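Local coordinates for putative nitrate transport protein (Thermoplasma volcanium, PDB 3MST) that is of unproven function but may bind nitrate or another small solute for transport, at residues V30-P33 with L34-I37; E222-G225 with S226-L229; K206-I209 with G210-H214. One frame throughout, in Å; residues are numbered along the deposited sequence.

Interaction 1: residues V30-P33 with L34-I37; sequences VSFP and LLVI
Leu35 reaches back over the preceding turn and brings its CD1 up against two neighbouring side chains, 3.6 Å from Ser31 OG and 4.0 Å from Phe32 CD1. The phenyl ring is met obliquely. In Leu35 the CG stands anti to the carbonyl carbon (chi1 -66°), which turns the branch back toward the start of the helix, and CG itself rests 3.6 Å from Ser31 O.

That carbonyl is shared: Leu35 N binds Ser31 O at 3.0 Å in the carbonyl plane, while Leu34 N gives it a second, weak bond. One residue on, Val36 N donates to Phe32 O at 3.1 Å, nearly along the C=O axis. Pro33 O finds no hydrogen-bond partner and is packed instead by Val36 CG2 and Ile37 CG1. Cut back to an alanine, Leu35 would lose the branch that meets Phe32, which is likely to leave a gap beside the ring and take the apolar cover from the Ser31 hydroxyl.

Ser31 OG is fixed by Gly28 O and Pro25 O, within the chain that leads from strand 22-24. The short helix is the connection of the beta-alpha-beta unit ending in strand 45-47; Pro33 and Leu34 pack on Tyr175 of helix 169-184, and Phe32 and Val36 on Ile193 of helix 186-197.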
loop_
_atom_site.group_PDB
_atom_site.type_symbol
_atom_site.label_atom_id
_atom_site.label_comp_id
_atom_site.label_asym_id
_atom_site.label_seq_id
_atom_site.Cartn_x
_atom_site.Cartn_y
_atom_site.Cartn_z
ATOM N N VAL A 30 1.677 -2.330 -3.156
ATOM C CA VAL A 30 1.202 -3.647 -2.720
ATOM C C VAL A 30 1.290 -4.684 -3.836
ATOM O O VAL A 30 1.456 -5.855 -3.569
ATOM C CB VAL A 30 -0.245 -3.599 -2.152
ATOM C CG1 VAL A 30 -1.283 -3.343 -3.280
ATOM C CG2 VAL A 30 -0.585 -4.890 -1.401
ATOM N N SER A 31 1.179 -4.254 -5.104
ATOM C CA SER A 31 1.262 -5.175 -6.232
ATOM C C SER A 31 2.655 -5.634 -6.609
ATOM O O SER A 31 2.783 -6.623 -7.335
ATOM C CB SER A 31 0.637 -4.543 -7.470
ATOM O OG SER A 31 1.417 -3.490 -7.999
ATOM N N PHE A 32 3.684 -4.912 -6.173
ATOM C CA PHE A 32 4.983 -5.059 -6.804
ATOM C C PHE A 32 5.552 -6.469 -6.664
ATOM O O PHE A 32 6.140 -6.960 -7.642
ATOM C CB PHE A 32 5.961 -4.018 -6.307
ATOM C CG PHE A 32 5.593 -2.571 -6.675
ATOM C CD1 PHE A 32 4.536 -2.258 -7.516
ATOM C CD2 PHE A 32 6.361 -1.576 -6.122
ATOM C CE1 PHE A 32 4.268 -0.893 -7.804
ATOM C CE2 PHE A 32 6.121 -0.233 -6.378
ATOM C CZ PHE A 32 5.060 0.102 -7.209
ATOM N N PRO A 33 5.416 -7.151 -5.515
ATOM C CA PRO A 33 5.959 -8.501 -5.418
ATOM C C PRO A 33 5.341 -9.459 -6.420
ATOM O O PRO A 33 6.051 -10.408 -6.858
ATOM C CB PRO A 33 5.665 -8.903 -3.964
ATOM C CG PRO A 33 5.721 -7.562 -3.233
ATOM C CD PRO A 33 4.954 -6.674 -4.208
ATOM N N LEU A 34 4.084 -9.278 -6.813
ATOM C CA LEU A 34 3.471 -10.169 -7.818
ATOM C C LEU A 34 3.807 -9.707 -9.234
ATOM O O LEU A 34 3.985 -10.559 -10.129
ATOM C CB LEU A 34 1.970 -10.311 -7.600
ATOM C CG LEU A 34 1.657 -10.974 -6.233
ATOM C CD1 LEU A 34 0.112 -11.066 -6.029
ATOM C CD2 LEU A 34 2.323 -12.349 -6.053
ATOM N N LEU A 35 3.999 -8.403 -9.482
ATOM C CA LEU A 35 4.392 -7.931 -10.797
ATOM C C LEU A 35 5.709 -8.523 -11.197
ATOM O O LEU A 35 5.893 -8.905 -12.345
ATOM C CB LEU A 35 4.526 -6.399 -10.870
ATOM C CG LEU A 35 3.234 -5.590 -10.704
ATOM C CD1 LEU A 35 3.550 -4.121 -10.889
ATOM C CD2 LEU A 35 2.125 -6.006 -11.719
ATOM N N VAL A 36 6.651 -8.565 -10.282
ATOM C CA VAL A 36 8.026 -8.893 -10.670
ATOM C C VAL A 36 8.175 -10.342 -11.078
ATOM O O VAL A 36 9.083 -10.656 -11.865
ATOM C CB VAL A 36 9.072 -8.492 -9.622
ATOM C CG1 VAL A 36 9.111 -6.962 -9.496
ATOM C CG2 VAL A 36 8.888 -9.167 -8.236
ATOM N N ILE A 37 7.350 -11.231 -10.528
ATOM C CA ILE A 37 7.407 -12.669 -10.869
ATOM C C ILE A 37 6.117 -13.140 -11.547
ATOM O O ILE A 37 5.802 -14.341 -11.547
ATOM C CB ILE A 37 7.760 -13.541 -9.656
ATOM C CG1 ILE A 37 6.734 -13.373 -8.520
ATOM C CG2 ILE A 37 9.208 -13.298 -9.218
ATOM C CD1 ILE A 37 6.852 -14.474 -7.474
#

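Interaction 2: residues E222-G225 with S226-L229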
loop_
_atom_site.group_PDB
_atom_site.type_symbol
_atom_site.label_atom_id
_atom_site.label_comp_id
_atom_site.label_asym_id
_atom_site.label_seq_id
_atom_site.Cartn_x
_atom_site.Cartn_y
_atom_site.Cartn_z
ATOM N N GLU A 222 -2.834 -8.228 14.499
ATOM C CA GLU A 222 -2.305 -7.111 13.674
ATOM C C GLU A 222 -3.306 -6.685 12.615
ATOM O O GLU A 222 -3.458 -5.491 12.337
ATOM C CB GLU A 222 -0.966 -7.501 13.045
ATOM C CG GLU A 222 0.092 -7.692 14.113
ATOM C CD GLU A 222 1.496 -7.770 13.569
ATOM O OE1 GLU A 222 1.662 -8.211 12.415
ATOM O OE2 GLU A 222 2.472 -7.419 14.290
ATOM N N LEU A 223 -3.978 -7.657 12.015
ATOM C CA LEU A 223 -5.041 -7.375 11.059
ATOM C C LEU A 223 -6.229 -6.651 11.692
ATOM O O LEU A 223 -6.738 -5.662 11.161
ATOM C CB LEU A 223 -5.495 -8.631 10.327
ATOM C CG LEU A 223 -4.365 -9.431 9.643
ATOM C CD1 LEU A 223 -4.886 -10.711 9.005
ATOM C CD2 LEU A 223 -3.547 -8.583 8.706
ATOM N N VAL A 224 -6.670 -7.156 12.852
ATOM C CA VAL A 224 -7.731 -6.502 13.616
ATOM C C VAL A 224 -7.290 -5.087 14.020
ATOM O O VAL A 224 -8.094 -4.133 13.918
ATOM C CB VAL A 224 -8.139 -7.372 14.821
ATOM C CG1 VAL A 224 -9.061 -6.608 15.817
ATOM C CG2 VAL A 224 -8.811 -8.648 14.314
ATOM N N GLY A 225 -6.040 -4.948 14.458
ATOM C CA GLY A 225 -5.534 -3.634 14.844
ATOM C C GLY A 225 -5.579 -2.650 13.689
ATOM O O GLY A 225 -5.949 -1.498 13.864
ATOM N N SER A 226 -5.151 -3.068 12.507
ATOM C CA SER A 226 -5.176 -2.145 11.373
ATOM C C SER A 226 -6.603 -1.786 10.933
ATOM O O SER A 226 -6.893 -0.658 10.565
ATOM C CB SER A 226 -4.364 -2.752 10.241
ATOM O OG SER A 226 -4.298 -1.896 9.140
ATOM N N ARG A 227 -7.524 -2.736 11.013
ATOM C CA ARG A 227 -8.899 -2.446 10.697
ATOM C C ARG A 227 -9.423 -1.389 11.666
ATOM O O ARG A 227 -10.107 -0.444 11.269
ATOM C CB ARG A 227 -9.735 -3.709 10.829
ATOM C CG ARG A 227 -11.178 -3.545 10.335
ATOM C CD ARG A 227 -12.051 -4.789 10.516
ATOM N NE ARG A 227 -12.145 -5.124 11.922
ATOM C CZ ARG A 227 -12.546 -6.303 12.385
ATOM N NH1 ARG A 227 -12.964 -7.254 11.546
ATOM N NH2 ARG A 227 -12.562 -6.506 13.694
ATOM N N GLU A 228 -9.112 -1.562 12.955
ATOM C CA GLU A 228 -9.548 -0.606 13.968
ATOM C C GLU A 228 -8.929 0.771 13.730
ATOM O O GLU A 228 -9.630 1.770 13.802
ATOM C CB GLU A 228 -9.193 -1.098 15.370
ATOM C CG GLU A 228 -10.022 -2.282 15.874
ATOM C CD GLU A 228 -9.502 -2.858 17.234
ATOM O OE1 GLU A 228 -8.329 -2.580 17.648
ATOM O OE2 GLU A 228 -10.292 -3.610 17.882
ATOM N N LEU A 229 -7.628 0.835 13.486
ATOM C CA LEU A 229 -6.967 2.111 13.226
ATOM C C LEU A 229 -7.559 2.851 12.057
ATOM O O LEU A 229 -7.952 4.032 12.173
ATOM C CB LEU A 229 -5.454 1.905 13.013
ATOM C CG LEU A 229 -4.643 3.162 12.678
ATOM C CD1 LEU A 229 -4.666 4.163 13.863
ATOM C CD2 LEU A 229 -3.204 2.761 12.279
#
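Two first torsions bring Val224 and Glu228 together on one flank of helix 220-230. Val224 holds CG1 anti to its own nitrogen (chi1 169°), and Glu228 holds CG beside its nitrogen (chi1 -72°) with the chain extended beyond it, so the carboxylate comes back along the helix. The two side chains cross, and CG1 of Val224 lies 3.8 Å from Glu228 OE2, an apolar methyl against a charged oxygen. The stem of the glutamate is closer still to the backbone, with Glu228 CG 3.3 Å from Val224 O.

Arg227 comes to the same methyl from a direction roughly at right angles to that of the glutamate. Its NH2 stops 4.1 Å from Val224 CG1, and the methyl meets the guanidinium obliquely. Arg227 NH1 is bound elsewhere, by Ile240 O, and its side chain also packs on Ile242, as do those of Leu223 and Val224.

Underneath runs a regular alpha-helical ladder. Ser226, Arg227, Glu228 and Leu229 donate their N-H groups to the carbonyls of Glu222, Leu223, Val224 and Gly225; Glu228 N meets Val224 O at 2.9 Å, and Leu229 N meets Gly225 O at 2.9 Å. Gly225 offers no side chain, and Glu228 OE1 lies 4.1 Å from its CA.

Polar ends elsewhere on the helix turn to other parts of the chain: Ser226 OG, in one of its two modelled conformers, bonds to Pro158 O, and Glu222 OE1 joins Thr217 OG1 and forms a salt bridge with Arg77. Chemically, then, the backbone holds the two turns together, whereas the side chains add mainly van der Waals contact, and the charged groups of Glu222 and Arg227 tie the helix to its surroundings.

Interaction 3: residues K206-I209 with G210-H214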
loop_
_atom_site.group_PDB
_atom_site.type_symbol
_atom_site.label_atom_id
_atom_site.label_comp_id
_atom_site.label_asym_id
_atom_site.label_seq_id
_atom_site.Cartn_x
_atom_site.Cartn_y
_atom_site.Cartn_z
ATOM N N LYS A 206 14.147 2.974 -9.373
ATOM C CA LYS A 206 15.466 2.545 -8.893
ATOM C C LYS A 206 15.895 3.289 -7.608
ATOM O O LYS A 206 16.546 2.743 -6.738
ATOM C CB LYS A 206 16.542 2.775 -9.974
ATOM C CG LYS A 206 16.466 1.798 -11.109
ATOM C CD LYS A 206 17.444 2.107 -12.272
ATOM C CE LYS A 206 17.533 0.855 -13.175
ATOM N NZ LYS A 206 17.361 1.123 -14.634
ATOM N N LYS A 207 15.522 4.561 -7.505
ATOM C CA LYS A 207 15.887 5.329 -6.328
ATOM C C LYS A 207 15.144 4.886 -5.083
ATOM O O LYS A 207 15.690 4.900 -3.991
ATOM C CB LYS A 207 15.595 6.811 -6.571
ATOM C CG LYS A 207 15.967 7.750 -5.445
ATOM N N ILE A 208 13.873 4.520 -5.228
ATOM C CA ILE A 208 13.014 4.289 -4.055
ATOM C C ILE A 208 12.714 2.829 -3.710
ATOM O O ILE A 208 12.169 2.556 -2.635
ATOM C CB ILE A 208 11.684 5.094 -4.158
ATOM C CG1 ILE A 208 10.706 4.501 -5.173
ATOM C CG2 ILE A 208 11.974 6.607 -4.387
ATOM C CD1 ILE A 208 9.406 5.254 -5.313
ATOM N N ILE A 209 13.064 1.903 -4.583
ATOM C CA ILE A 209 12.592 0.515 -4.449
ATOM C C ILE A 209 13.044 -0.128 -3.160
ATOM O O ILE A 209 12.332 -0.922 -2.567
ATOM C CB ILE A 209 12.952 -0.348 -5.688
ATOM C CG1 ILE A 209 12.175 -1.685 -5.634
ATOM C CG2 ILE A 209 14.492 -0.465 -5.838
ATOM C CD1 ILE A 209 12.199 -2.402 -6.902
ATOM N N GLY A 210 14.241 0.219 -2.694
ATOM C CA GLY A 210 14.755 -0.379 -1.464
ATOM C C GLY A 210 14.110 0.064 -0.166
ATOM O O GLY A 210 14.322 -0.523 0.898
ATOM N N ILE A 211 13.343 1.160 -0.236
ATOM C CA ILE A 211 12.710 1.704 0.967
ATOM C C ILE A 211 11.506 0.863 1.377
ATOM O O ILE A 211 11.171 0.784 2.541
ATOM C CB ILE A 211 12.302 3.189 0.783
ATOM C CG1 ILE A 211 13.509 4.056 0.350
ATOM C CG2 ILE A 211 11.642 3.733 2.067
ATOM C CD1 ILE A 211 13.136 5.466 -0.119
ATOM N N TYR A 212 10.798 0.281 0.424
ATOM C CA TYR A 212 9.507 -0.354 0.738
ATOM C C TYR A 212 9.556 -1.374 1.836
ATOM O O TYR A 212 8.718 -1.379 2.736
ATOM C CB TYR A 212 8.926 -0.981 -0.523
ATOM C CG TYR A 212 8.514 -0.010 -1.617
ATOM C CD1 TYR A 212 7.617 1.025 -1.379
ATOM C CD2 TYR A 212 9.047 -0.148 -2.892
ATOM C CE1 TYR A 212 7.223 1.907 -2.400
ATOM C CE2 TYR A 212 8.669 0.715 -3.904
ATOM C CZ TYR A 212 7.741 1.735 -3.679
ATOM O OH TYR A 212 7.397 2.581 -4.699
ATOM N N GLY A 213 10.514 -2.302 1.766
ATOM C CA GLY A 213 10.620 -3.291 2.812
ATOM C C GLY A 213 9.365 -4.102 3.078
ATOM O O GLY A 213 9.005 -4.320 4.229
ATOM N N HIS A 214 8.694 -4.534 2.012
ATOM C CA HIS A 214 7.465 -5.316 2.144
ATOM C C HIS A 214 7.605 -6.445 3.146
ATOM O O HIS A 214 8.583 -7.207 3.096
ATOM C CB HIS A 214 7.055 -5.979 0.814
ATOM C CG HIS A 214 6.675 -5.042 -0.297
ATOM N ND1 HIS A 214 7.608 -4.281 -0.988
ATOM C CD2 HIS A 214 5.481 -4.827 -0.892
ATOM C CE1 HIS A 214 6.976 -3.616 -1.939
ATOM N NE2 HIS A 214 5.684 -3.922 -1.896
HETATM O O HOH W 1 12.162 -2.836 -0.613
#
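Ile208 and Tyr212 fit together where helix 202-208 gives way to the loop before strand 215-217. The bump is the far methyl of Ile208: CD1 presses to 3.4 Å from Tyr212 OH, with CG1 behind it. That reach depends on CG1 lying between the backbone N and the carbonyl carbon (chi1 74°) and on the extended chain beyond.

The tyrosine ring leans back over the carbonyls of Ile208 and Ile209. Ile208 O sits over one face, 4.1 Å above the plane and offset toward the rim, while Ile209 O approaches CD2 obliquely at 3.4 Å. On another flank, Ile211 folds its CD1 back to 4.3 Å from Ile208 CB, packing lightly alongside that residue. Ile209 CG1 grazes the ring at CD2, while its side chain also packs on Ala189 and Ile193 of helix 186-197 and Ile182 of helix 169-184.

Ile211 N closes the turn on Ile208 O at 3.0 Å, with the donor well above the carbonyl plane. Further along, a water donates to Ile209 O at 2.7 Å and accepts from Gly213 N, whose residue has the positive phi (56°) that favours glycine. The chemistry thus divides in two: apolar branches pack against the tyrosine and each other, while one direct bond and one water supply partners for backbone groups as the regular helical bonding lapses.

Overall arrangement
Interactions 1 and 3 form one neighbourhood although the chain places them far apart: their centres are 13 Å apart, and they touch where Phe32 CE2 meets Tyr212 OH at 3.5 Å and Pro33 CG meets His214 CD2 at 3.6 Å. His214 also bonds through NE2 to Pro29 O, just ahead of interaction 1. Interaction 2 stands apart, its centre 24 Å from each of the others and on the opposite side of the chain's centre. Acetate lies about 5 Å from the Tyr212 side chain, ethanediol about 5 Å from that of Ile37 and an unidentified ligand about 5 Å from that of Leu229; all probably come from the crystallisation liquor, so none establishes a substrate site.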